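Protein induced by osmotic stress (Scheffersomyces stipitis, PDB 5YWN) probably catalyses the NADPH-dependent reduction of ketones and other carbonyl compounds, as a haloketone reductase of the dihydroflavonol-4-reductase subfamily. Local coordinates at residues 43-48 and 201-206; 120-125 and 187-192; 124-129 and 258-263. The protein carries 1 engineered substitution. All blocks are in the same frame, centred on the assembly; numbering follows the deposited sequence.

Interaction 1 of 3, residues 43-48 and 201-206; sequences KKLYGD and KDEEVK
Leu45, near the end of helix 36-46, presses its two methyl groups against Glu203 and Glu204. Its CD1 sits 3.6 Å from Glu204 OE1 and also rests on the CG of that residue. Its CD2 lies 3.8 Å from Glu203 CD, and the two side chains pass alongside each other, running opposite ways. Glu203 is bent at chi2 (92°), which folds its carboxylate back along this methyl. Glu204 is also bent there. Its carboxylate is held by Asn41 at OE1 and by Gln16 at OE2. The OH of Tyr46 is hydrogen-bonded to the same Gln16.

Lys201 reaches both Tyr46 and the backbone of Leu45. Its chain turns at chi2 (-73°) and is extended beyond. This carries CE past the Tyr46 ring at an oblique angle, 3.8 Å from Tyr46 CE1. Lys201 CG lies 3.7 Å from Tyr46 OH. The Lys201 ammonium ends 3.3 Å (NZ) from Leu45 O, a weak hydrogen bond to a carbonyl at the helix end.

The contact lies at the surface of the NADP-binding Rossmann domain. It joins the helix after the second strand to the loop that follows strand 194-196. The side chain of Glu204 is about 6 Å from that of Thr11, which binds NADP.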
loop_
_atom_site.group_PDB
_atom_site.type_symbol
_atom_site.label_atom_id
_atom_site.label_comp_id
_atom_site.label_asym_id
_atom_site.label_seq_id
_atom_site.Cartn_x
_atom_site.Cartn_y
_atom_site.Cartn_z
ATOM N N LYS A 43 -17.754 -4.921 -8.423
ATOM C CA LYS A 43 -18.658 -4.287 -9.327
ATOM C C LYS A 43 -19.931 -3.830 -8.641
ATOM O O LYS A 43 -20.354 -2.758 -8.887
ATOM C CB LYS A 43 -18.980 -5.204 -10.479
ATOM C CG LYS A 43 -19.916 -4.628 -11.501
ATOM C CD LYS A 43 -19.225 -3.653 -12.406
ATOM C CE LYS A 43 -20.151 -3.170 -13.477
ATOM N NZ LYS A 43 -19.621 -2.047 -14.241
ATOM N N LYS A 44 -20.480 -4.621 -7.743
ATOM C CA LYS A 44 -21.635 -4.200 -6.987
ATOM C C LYS A 44 -21.366 -2.997 -6.099
ATOM O O LYS A 44 -22.186 -2.165 -5.940
ATOM C CB LYS A 44 -22.185 -5.333 -6.135
ATOM C CG LYS A 44 -22.614 -6.560 -6.887
ATOM C CD LYS A 44 -23.252 -7.607 -6.000
ATOM C CE LYS A 44 -22.251 -8.554 -5.353
ATOM N NZ LYS A 44 -21.602 -9.623 -6.160
ATOM N N LEU A 45 -20.223 -2.985 -5.457
ATOM C CA LEU A 45 -19.790 -1.860 -4.657
ATOM C C LEU A 45 -19.480 -0.584 -5.413
ATOM O O LEU A 45 -19.844 0.449 -4.998
ATOM C CB LEU A 45 -18.626 -2.263 -3.770
ATOM C CG LEU A 45 -18.902 -3.398 -2.806
ATOM C CD1 LEU A 45 -17.672 -3.958 -2.110
ATOM C CD2 LEU A 45 -20.014 -3.028 -1.839
ATOM N N TYR A 46 -18.784 -0.688 -6.519
ATOM C CA TYR A 46 -18.311 0.483 -7.238
ATOM C C TYR A 46 -19.107 1.010 -8.440
ATOM O O TYR A 46 -18.885 2.084 -8.875
ATOM C CB TYR A 46 -16.836 0.326 -7.550
ATOM C CG TYR A 46 -16.034 0.308 -6.309
ATOM C CD1 TYR A 46 -15.868 1.443 -5.569
ATOM C CD2 TYR A 46 -15.524 -0.844 -5.834
ATOM C CE1 TYR A 46 -15.182 1.438 -4.400
ATOM C CE2 TYR A 46 -14.831 -0.868 -4.667
ATOM C CZ TYR A 46 -14.677 0.280 -3.945
ATOM O OH TYR A 46 -13.993 0.242 -2.797
ATOM N N GLY A 47 -20.031 0.237 -8.953
ATOM C CA GLY A 47 -20.891 0.714 -9.995
ATOM C C GLY A 47 -20.386 0.679 -11.414
ATOM O O GLY A 47 -19.502 -0.028 -11.770
ATOM N N ASP A 48 -21.026 1.466 -12.219
ATOM C CA ASP A 48 -20.920 1.384 -13.652
ATOM C C ASP A 48 -19.569 1.735 -14.266
ATOM O O ASP A 48 -19.237 1.255 -15.297
ATOM C CB ASP A 48 -22.045 2.155 -14.306
ATOM C CG ASP A 48 -23.406 1.574 -14.000
ATOM O OD1 ASP A 48 -23.560 0.393 -13.705
ATOM O OD2 ASP A 48 -24.334 2.337 -14.046
ATOM N N LYS A 201 -15.075 0.863 1.714
ATOM C CA LYS A 201 -16.455 0.500 1.860
ATOM C C LYS A 201 -16.721 -0.211 3.177
ATOM O O LYS A 201 -16.014 -1.118 3.539
ATOM C CB LYS A 201 -16.872 -0.406 0.729
ATOM C CG LYS A 201 -16.975 0.248 -0.625
ATOM C CD LYS A 201 -18.161 1.148 -0.747
ATOM C CE LYS A 201 -18.115 1.833 -2.070
ATOM N NZ LYS A 201 -19.370 2.475 -2.431
ATOM N N ASP A 202 -17.810 0.165 3.804
ATOM C CA ASP A 202 -18.259 -0.410 5.043
ATOM C C ASP A 202 -18.484 -1.896 4.898
ATOM O O ASP A 202 -18.185 -2.625 5.769
ATOM C CB ASP A 202 -19.539 0.250 5.492
ATOM C CG ASP A 202 -19.337 1.667 5.928
ATOM O OD1 ASP A 202 -18.195 2.050 6.162
ATOM O OD2 ASP A 202 -20.309 2.389 6.011
ATOM N N GLU A 203 -18.959 -2.295 3.748
ATOM C CA GLU A 203 -19.269 -3.658 3.414
ATOM C C GLU A 203 -18.071 -4.592 3.428
ATOM O O GLU A 203 -18.211 -5.746 3.584
ATOM C CB GLU A 203 -19.944 -3.702 2.048
ATOM C CG GLU A 203 -21.234 -2.960 1.947
ATOM C CD GLU A 203 -21.093 -1.533 1.500
ATOM O OE1 GLU A 203 -20.057 -0.922 1.716
ATOM O OE2 GLU A 203 -22.042 -0.999 0.955
ATOM N N GLU A 204 -16.895 -4.038 3.241
ATOM C CA GLU A 204 -15.691 -4.772 3.212
ATOM C C GLU A 204 -15.037 -4.895 4.564
ATOM O O GLU A 204 -14.088 -5.579 4.710
ATOM C CB GLU A 204 -14.735 -4.181 2.175
ATOM C CG GLU A 204 -15.208 -4.307 0.721
ATOM C CD GLU A 204 -15.075 -5.708 0.149
ATOM O OE1 GLU A 204 -16.076 -6.401 0.038
ATOM O OE2 GLU A 204 -13.968 -6.136 -0.151
ATOM N N VAL A 205 -15.574 -4.240 5.548
ATOM C CA VAL A 205 -14.992 -4.269 6.858
ATOM C C VAL A 205 -14.950 -5.668 7.491
ATOM O O VAL A 205 -13.929 -6.074 7.986
ATOM C CB VAL A 205 -15.723 -3.265 7.767
ATOM C CG1 VAL A 205 -15.362 -3.442 9.212
ATOM C CG2 VAL A 205 -15.440 -1.861 7.315
ATOM N N LYS A 206 -16.054 -6.373 7.475
ATOM C CA LYS A 206 -16.068 -7.668 8.068
ATOM C C LYS A 206 -15.130 -8.727 7.408
ATOM O O LYS A 206 -14.662 -9.630 8.066
ATOM C CB LYS A 206 -17.503 -8.156 8.247
ATOM C CG LYS A 206 -18.207 -7.619 9.477
ATOM C CD LYS A 206 -17.254 -7.491 10.665
ATOM C CE LYS A 206 -17.859 -6.885 11.932
ATOM N NZ LYS A 206 -19.342 -6.953 12.048
#

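Interaction 2 of 3, residues 120-125 and 187-192; sequences VVYTSS and LSTVNP. With NAP (NADP nicotinamide-adenine-dinucleotide phosphate), chain B.
Tyr122 lies beside Thr189 in a pair of parallel strands, 120-123 and 187-192, whose short segments run 25° apart. Four backbone bonds join them. Ser188 N gives to Val120 O and Tyr122 N to Ser188 O, each at 3.0 Å. Val190 N gives to Tyr122 O. The last, Ser124 N to Val190 O, is short at 2.8 Å but more bent (135° at the hydrogen).

The apolar contacts lie on both faces. On one, Leu187 CD1 meets Val120 CG1 at 3.9 Å. On the other, Val121 CG1 meets Val190 CG2 at 4.0 Å.

Polar side chains gather where strand 119-123 ends. Thr189 OG1 donates to Asn191 OD1 (2.8 Å) in the carbonyl plane, which fixes the turn of the amide. Asn191 ND2 then reaches Ser125 O weakly. It also bonds to Glu171, as does Ser124 OG.

The cofactor packs here too. Thr123 CG2, anti to its amide nitrogen (chi1 -50° for OG1), points at the nicotinamide ribose, 3.3 Å from NAP O4D. Ser125 OG lies 3.3 Å from NAP C5N of the nicotinamide ring.

Helices 91-113 and 159-181 pack on the face of Val120, Tyr122, Leu187 and Thr189. Helix 238-250 packs on the face of Val121 and Val190, where His245 bonds to Thr123 OG1. In the sheet, strand 74-79 follows on beyond 119-123, and strand 258-261, at the edge, beyond 186-192.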
loop_
_atom_site.group_PDB
_atom_site.type_symbol
_atom_site.label_atom_id
_atom_site.label_comp_id
_atom_site.label_asym_id
_atom_site.label_seq_id
_atom_site.Cartn_x
_atom_site.Cartn_y
_atom_site.Cartn_z
ATOM N N VAL A 120 2.788 4.532 -15.530
ATOM C CA VAL A 120 2.744 3.406 -14.667
ATOM C C VAL A 120 3.241 3.788 -13.261
ATOM O O VAL A 120 4.237 4.459 -13.119
ATOM C CB VAL A 120 3.550 2.246 -15.207
ATOM C CG1 VAL A 120 3.634 1.124 -14.200
ATOM C CG2 VAL A 120 3.077 1.800 -16.578
ATOM N N VAL A 121 2.505 3.346 -12.266
ATOM C CA VAL A 121 2.871 3.540 -10.891
ATOM C C VAL A 121 3.006 2.191 -10.232
ATOM O O VAL A 121 2.110 1.400 -10.257
ATOM C CB VAL A 121 1.851 4.372 -10.103
ATOM C CG1 VAL A 121 2.315 4.647 -8.709
ATOM C CG2 VAL A 121 1.433 5.596 -10.810
ATOM N N TYR A 122 4.143 1.954 -9.632
ATOM C CA TYR A 122 4.336 0.758 -8.891
ATOM C C TYR A 122 4.218 1.029 -7.392
ATOM O O TYR A 122 4.841 1.893 -6.891
ATOM C CB TYR A 122 5.675 0.140 -9.206
ATOM C CG TYR A 122 5.975 -1.043 -8.369
ATOM C CD1 TYR A 122 5.237 -2.184 -8.496
ATOM C CD2 TYR A 122 6.934 -1.001 -7.405
ATOM C CE1 TYR A 122 5.472 -3.268 -7.736
ATOM C CE2 TYR A 122 7.182 -2.076 -6.631
ATOM C CZ TYR A 122 6.424 -3.203 -6.797
ATOM O OH TYR A 122 6.614 -4.253 -6.045
ATOM N N THR A 123 3.413 0.249 -6.713
ATOM C CA THR A 123 3.260 0.375 -5.288
ATOM C C THR A 123 4.403 -0.421 -4.591
ATOM O O THR A 123 4.374 -1.575 -4.495
ATOM C CB THR A 123 1.893 -0.106 -4.744
ATOM O OG1 THR A 123 0.818 0.437 -5.458
ATOM C CG2 THR A 123 1.753 0.199 -3.256
ATOM N N SER A 124 5.388 0.298 -4.129
ATOM C CA SER A 124 6.495 -0.287 -3.432
ATOM C C SER A 124 6.232 -0.203 -1.931
ATOM O O SER A 124 5.136 -0.358 -1.521
ATOM C CB SER A 124 7.811 0.363 -3.813
ATOM O OG SER A 124 8.913 -0.391 -3.489
ATOM N N SER A 125 7.288 -0.032 -1.161
ATOM C CA SER A 125 7.239 0.080 0.265
ATOM C C SER A 125 8.521 0.634 0.868
ATOM O O SER A 125 9.552 0.522 0.306
ATOM C CB SER A 125 6.928 -1.269 0.889
ATOM O OG SER A 125 7.036 -1.247 2.250
ATOM N N LEU A 187 7.532 5.914 -15.421
ATOM C CA LEU A 187 7.309 5.175 -14.225
ATOM C C LEU A 187 7.499 6.034 -13.012
ATOM O O LEU A 187 8.331 6.874 -12.976
ATOM C CB LEU A 187 8.235 3.975 -14.125
ATOM C CG LEU A 187 8.284 3.124 -12.847
ATOM C CD1 LEU A 187 6.972 2.452 -12.571
ATOM C CD2 LEU A 187 9.400 2.098 -12.868
ATOM N N SER A 188 6.710 5.759 -12.025
ATOM C CA SER A 188 6.904 6.313 -10.723
ATOM C C SER A 188 6.534 5.306 -9.639
ATOM O O SER A 188 5.818 4.417 -9.898
ATOM C CB SER A 188 6.153 7.618 -10.597
ATOM O OG SER A 188 4.797 7.445 -10.675
ATOM N N THR A 189 7.075 5.461 -8.441
ATOM C CA THR A 189 6.775 4.546 -7.360
ATOM C C THR A 189 6.248 5.273 -6.164
ATOM O O THR A 189 6.549 6.393 -5.956
ATOM C CB THR A 189 7.968 3.636 -6.912
ATOM O OG1 THR A 189 8.913 4.369 -6.150
ATOM C CG2 THR A 189 8.639 2.965 -8.072
ATOM N N VAL A 190 5.466 4.569 -5.383
ATOM C CA VAL A 190 5.025 5.021 -4.090
ATOM C C VAL A 190 5.521 4.060 -2.998
ATOM O O VAL A 190 5.301 2.900 -3.065
ATOM C CB VAL A 190 3.522 5.244 -4.068
ATOM C CG1 VAL A 190 3.051 5.649 -2.707
ATOM C CG2 VAL A 190 3.120 6.245 -5.109
ATOM N N ASN A 191 6.193 4.592 -2.012
ATOM C CA ASN A 191 6.890 3.818 -1.003
ATOM C C ASN A 191 6.352 4.123 0.419
ATOM O O ASN A 191 6.830 4.951 1.129
ATOM C CB ASN A 191 8.408 4.029 -1.084
ATOM C CG ASN A 191 8.987 3.653 -2.416
ATOM O OD1 ASN A 191 8.652 4.189 -3.394
ATOM N ND2 ASN A 191 9.851 2.705 -2.409
ATOM N N PRO A 192 5.271 3.469 0.773
ATOM C CA PRO A 192 4.648 3.689 2.074
ATOM C C PRO A 192 5.242 2.919 3.244
ATOM O O PRO A 192 5.769 1.878 3.099
ATOM C CB PRO A 192 3.206 3.264 1.862
ATOM C CG PRO A 192 3.131 2.783 0.524
ATOM C CD PRO A 192 4.469 2.572 -0.023
HETATM P PA NAP B . -3.609 -6.535 1.012
HETATM O O1A NAP B . -4.754 -5.754 1.612
HETATM O O2A NAP B . -3.442 -8.000 1.340
HETATM O O5B NAP B . -3.680 -6.381 -0.589
HETATM C C5B NAP B . -3.035 -7.330 -1.436
HETATM C C4B NAP B . -3.901 -7.600 -2.660
HETATM O O4B NAP B . -3.093 -8.096 -3.732
HETATM C C3B NAP B . -4.975 -8.636 -2.368
HETATM O O3B NAP B . -6.280 -8.078 -2.545
HETATM C C2B NAP B . -4.743 -9.776 -3.340
HETATM O O2B NAP B . -5.887 -9.979 -4.164
HETATM C C1B NAP B . -3.537 -9.381 -4.179
HETATM N N9A NAP B . -2.452 -10.381 -4.016
HETATM C C8A NAP B . -1.782 -10.631 -2.874
HETATM N N7A NAP B . -0.854 -11.604 -3.068
HETATM C C5A NAP B . -0.924 -11.990 -4.355
HETATM C C6A NAP B . -0.229 -12.972 -5.219
HETATM N N6A NAP B . 0.758 -13.761 -4.728
HETATM N N1A NAP B . -0.613 -13.055 -6.512
HETATM C C2A NAP B . -1.591 -12.280 -7.020
HETATM N N3A NAP B . -2.260 -11.371 -6.288
HETATM C C4A NAP B . -1.980 -11.180 -4.976
HETATM O O3 NAP B . -2.236 -5.776 1.378
HETATM P PN NAP B . -2.204 -4.175 1.530
HETATM O O1N NAP B . -1.808 -3.842 2.949
HETATM O O2N NAP B . -3.485 -3.618 0.955
HETATM O O5D NAP B . -0.992 -3.753 0.557
HETATM C C5D NAP B . -1.256 -3.186 -0.725
HETATM C C4D NAP B . 0.055 -2.929 -1.458
HETATM O O4D NAP B . 0.718 -1.790 -0.900
HETATM C C3D NAP B . 1.001 -4.116 -1.354
HETATM O O3D NAP B . 1.254 -4.677 -2.646
HETATM C C2D NAP B . 2.280 -3.587 -0.738
HETATM O O2D NAP B . 3.394 -3.813 -1.609
HETATM C C1D NAP B . 2.063 -2.098 -0.518
HETATM N N1N NAP B . 2.286 -1.758 0.891
HETATM C C2N NAP B . 1.258 -1.778 1.750
HETATM C C3N NAP B . 1.449 -1.461 3.090
HETATM C C7N NAP B . 0.292 -1.485 4.045
HETATM O O7N NAP B . 0.507 -1.452 5.245
HETATM N N7N NAP B . -0.945 -1.542 3.554
HETATM C C4N NAP B . 2.717 -1.121 3.536
HETATM C C5N NAP B . 3.765 -1.109 2.628
HETATM C C6N NAP B . 3.521 -1.434 1.299
HETATM P P2B NAP B . -7.047 -11.000 -3.713
HETATM O O1X NAP B . -7.663 -11.449 -5.018
HETATM O O2X NAP B . -6.309 -12.084 -2.967
HETATM O O3X NAP B . -7.958 -10.159 -2.851
#

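Interaction 3 of 3, residues 124-129 and 258-263; sequences SSVVAM and RLLLSN. With NAP (NADP nicotinamide-adenine-dinucleotide phosphate), chain B.
Met129 lays its terminal methyl over the guanidinium of Arg258. Its CE stands over the centre of one face, 3.7 Å above the plane. Met129 CG also comes to 3.6 Å from Arg258 NH2. With CG anti to the carbonyl carbon (chi1 -48°) and chi2 extended, the chain reaches across, and its bend at chi3 sets CE over the flat group.

Apolar contacts continue beside it. Met129 SD lies 3.8 Å from Leu260 CD1. Val126 CG2 touches the same methyl more loosely, at 4.3 Å.

No hydrogen bond crosses this contact. The polar atoms of Arg258 find partners outside it. NE forms a salt bridge with Glu171, and NH1 bonds to the backbone oxygens of Glu144 and Ser146. Trp147 makes a cation-pi contact with the same group.

Within 124-129, Val127 N donates to Ser125 OG (3.2 Å, 169°), forming an ST turn. With an alanine in place of Ser125, the amide of Val127 would probably lose this acceptor, and the turn beside the nicotinamide would be less firmly held.

The loop after strand 119-123, with a serine beside the nicotinamide and Tyr163 and Lys167 close by, is consistent with the Ser-Tyr-Lys site of short-chain dehydrogenases.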
loop_
_atom_site.group_PDB
_atom_site.type_symbol
_atom_site.label_atom_id
_atom_site.label_comp_id
_atom_site.label_asym_id
_atom_site.label_seq_id
_atom_site.Cartn_x
_atom_site.Cartn_y
_atom_site.Cartn_z
ATOM N N SER A 124 5.388 0.298 -4.129
ATOM C CA SER A 124 6.495 -0.287 -3.432
ATOM C C SER A 124 6.232 -0.203 -1.931
ATOM O O SER A 124 5.136 -0.358 -1.521
ATOM C CB SER A 124 7.811 0.363 -3.813
ATOM O OG SER A 124 8.913 -0.391 -3.489
ATOM N N SER A 125 7.288 -0.032 -1.161
ATOM C CA SER A 125 7.239 0.080 0.265
ATOM C C SER A 125 8.521 0.634 0.868
ATOM O O SER A 125 9.552 0.522 0.306
ATOM C CB SER A 125 6.928 -1.269 0.889
ATOM O OG SER A 125 7.036 -1.247 2.250
ATOM N N VAL A 126 8.433 1.092 2.094
ATOM C CA VAL A 126 9.599 1.500 2.828
ATOM C C VAL A 126 10.584 0.342 2.985
ATOM O O VAL A 126 11.701 0.572 3.075
ATOM C CB VAL A 126 9.277 2.112 4.203
ATOM C CG1 VAL A 126 8.793 1.080 5.176
ATOM C CG2 VAL A 126 10.440 2.925 4.710
ATOM N N VAL A 127 10.096 -0.878 2.972
ATOM C CA VAL A 127 10.897 -2.067 3.096
ATOM C C VAL A 127 11.870 -2.256 1.944
ATOM O O VAL A 127 12.829 -2.930 2.098
ATOM C CB VAL A 127 10.107 -3.340 3.402
ATOM C CG1 VAL A 127 9.172 -3.109 4.565
ATOM C CG2 VAL A 127 9.381 -3.854 2.188
ATOM N N ALA A 128 11.575 -1.641 0.821
ATOM C CA ALA A 128 12.484 -1.548 -0.300
ATOM C C ALA A 128 13.724 -0.693 -0.017
ATOM O O ALA A 128 14.684 -0.835 -0.641
ATOM C CB ALA A 128 11.790 -1.122 -1.577
ATOM N N MET A 129 13.604 0.202 0.925
ATOM C CA MET A 129 14.574 1.195 1.220
ATOM C C MET A 129 15.470 0.913 2.408
ATOM O O MET A 129 16.359 1.629 2.685
ATOM C CB MET A 129 13.858 2.497 1.460
ATOM C CG MET A 129 12.836 2.873 0.429
ATOM S SD MET A 129 11.946 4.355 0.827
ATOM C CE MET A 129 11.750 5.055 -0.760
ATOM N N ARG A 258 10.589 8.228 -6.945
ATOM C CA ARG A 258 10.157 7.456 -5.828
ATOM C C ARG A 258 9.601 8.377 -4.751
ATOM O O ARG A 258 10.180 9.375 -4.403
ATOM C CB ARG A 258 11.250 6.627 -5.226
ATOM C CG ARG A 258 12.044 5.735 -6.117
ATOM C CD ARG A 258 13.232 5.228 -5.372
ATOM N NE ARG A 258 13.021 4.027 -4.642
ATOM C CZ ARG A 258 13.758 3.656 -3.611
ATOM N NH1 ARG A 258 14.697 4.425 -3.171
ATOM N NH2 ARG A 258 13.544 2.528 -3.037
ATOM N N LEU A 259 8.444 8.011 -4.254
ATOM C CA LEU A 259 7.784 8.788 -3.258
ATOM C C LEU A 259 7.699 8.085 -1.920
ATOM O O LEU A 259 7.099 7.082 -1.804
ATOM C CB LEU A 259 6.409 9.132 -3.743
ATOM C CG LEU A 259 6.335 9.855 -5.040
ATOM C CD1 LEU A 259 4.906 10.044 -5.464
ATOM C CD2 LEU A 259 7.094 11.123 -4.905
ATOM N N LEU A 260 8.346 8.651 -0.935
ATOM C CA LEU A 260 8.362 8.096 0.393
ATOM C C LEU A 260 7.165 8.637 1.155
ATOM O O LEU A 260 7.091 9.784 1.395
ATOM C CB LEU A 260 9.638 8.499 1.101
ATOM C CG LEU A 260 9.926 8.236 2.577
ATOM C CD1 LEU A 260 9.850 6.773 2.936
ATOM C CD2 LEU A 260 11.242 8.821 3.035
ATOM N N LEU A 261 6.245 7.767 1.493
ATOM C CA LEU A 261 5.010 8.149 2.142
ATOM C C LEU A 261 5.014 7.750 3.597
ATOM O O LEU A 261 4.682 6.666 3.944
ATOM C CB LEU A 261 3.816 7.561 1.404
ATOM C CG LEU A 261 3.143 8.305 0.261
ATOM C CD1 LEU A 261 2.176 9.350 0.781
ATOM C CD2 LEU A 261 4.179 8.964 -0.612
ATOM N N SER A 262 5.450 8.670 4.412
ATOM C CA SER A 262 5.654 8.485 5.824
ATOM C C SER A 262 5.276 9.723 6.645
ATOM O O SER A 262 5.637 10.791 6.311
ATOM C CB SER A 262 7.128 8.154 6.044
ATOM O OG SER A 262 7.340 7.786 7.331
ATOM N N ASN A 263 4.550 9.531 7.720
ATOM C CA ASN A 263 4.131 10.599 8.543
ATOM C C ASN A 263 4.803 10.585 9.920
ATOM O O ASN A 263 5.937 10.859 10.002
ATOM C CB ASN A 263 2.617 10.706 8.619
ATOM C CG ASN A 263 2.137 12.059 9.155
ATOM O OD1 ASN A 263 2.894 12.938 9.381
ATOM N ND2 ASN A 263 0.879 12.167 9.351
HETATM P PA NAP B . -3.609 -6.535 1.012
HETATM O O1A NAP B . -4.754 -5.754 1.612
HETATM O O2A NAP B . -3.442 -8.000 1.340
HETATM O O5B NAP B . -3.680 -6.381 -0.589
HETATM C C5B NAP B . -3.035 -7.330 -1.436
HETATM C C4B NAP B . -3.901 -7.600 -2.660
HETATM O O4B NAP B . -3.093 -8.096 -3.732
HETATM C C3B NAP B . -4.975 -8.636 -2.368
HETATM O O3B NAP B . -6.280 -8.078 -2.545
HETATM C C2B NAP B . -4.743 -9.776 -3.340
HETATM O O2B NAP B . -5.887 -9.979 -4.164
HETATM C C1B NAP B . -3.537 -9.381 -4.179
HETATM N N9A NAP B . -2.452 -10.381 -4.016
HETATM C C8A NAP B . -1.782 -10.631 -2.874
HETATM N N7A NAP B . -0.854 -11.604 -3.068
HETATM C C5A NAP B . -0.924 -11.990 -4.355
HETATM C C6A NAP B . -0.229 -12.972 -5.219
HETATM N N6A NAP B . 0.758 -13.761 -4.728
HETATM N N1A NAP B . -0.613 -13.055 -6.512
HETATM C C2A NAP B . -1.591 -12.280 -7.020
HETATM N N3A NAP B . -2.260 -11.371 -6.288
HETATM C C4A NAP B . -1.980 -11.180 -4.976
HETATM O O3 NAP B . -2.236 -5.776 1.378
HETATM P PN NAP B . -2.204 -4.175 1.530
HETATM O O1N NAP B . -1.808 -3.842 2.949
HETATM O O2N NAP B . -3.485 -3.618 0.955
HETATM O O5D NAP B . -0.992 -3.753 0.557
HETATM C C5D NAP B . -1.256 -3.186 -0.725
HETATM C C4D NAP B . 0.055 -2.929 -1.458
HETATM O O4D NAP B . 0.718 -1.790 -0.900
HETATM C C3D NAP B . 1.001 -4.116 -1.354
HETATM O O3D NAP B . 1.254 -4.677 -2.646
HETATM C C2D NAP B . 2.280 -3.587 -0.738
HETATM O O2D NAP B . 3.394 -3.813 -1.609
HETATM C C1D NAP B . 2.063 -2.098 -0.518
HETATM N N1N NAP B . 2.286 -1.758 0.891
HETATM C C2N NAP B . 1.258 -1.778 1.750
HETATM C C3N NAP B . 1.449 -1.461 3.090
HETATM C C7N NAP B . 0.292 -1.485 4.045
HETATM O O7N NAP B . 0.507 -1.452 5.245
HETATM N N7N NAP B . -0.945 -1.542 3.554
HETATM C C4N NAP B . 2.717 -1.121 3.536
HETATM C C5N NAP B . 3.765 -1.109 2.628
HETATM C C6N NAP B . 3.521 -1.434 1.299
HETATM P P2B NAP B . -7.047 -11.000 -3.713
HETATM O O1X NAP B . -7.663 -11.449 -5.018
HETATM O O2X NAP B . -6.309 -12.084 -2.967
HETATM O O3X NAP B . -7.958 -10.159 -2.851
#

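In the fold
Interactions 2 and 3 lie in the core and share Ser124 and Ser125. Their centres are 8 Å apart. Both use the large parallel sheet, in which strands 186-192 and 258-261 are neighbours. Asn191 N and Leu259 O, 2.7 Å apart, probably form a hydrogen bond between them. Interaction 2 is mainly backbone pairing, while interaction 3 is side-chain packing without a bond across it. Both touch the nicotinamide end of NADP. Interaction 1 is a surface contact, its centre 25 Å from that of interaction 2. It joins a helix to a loop through methyl groups, carboxylates and one weak lysine bond. Both segments of interaction 2 fall in the chain between the two segments of interaction 1.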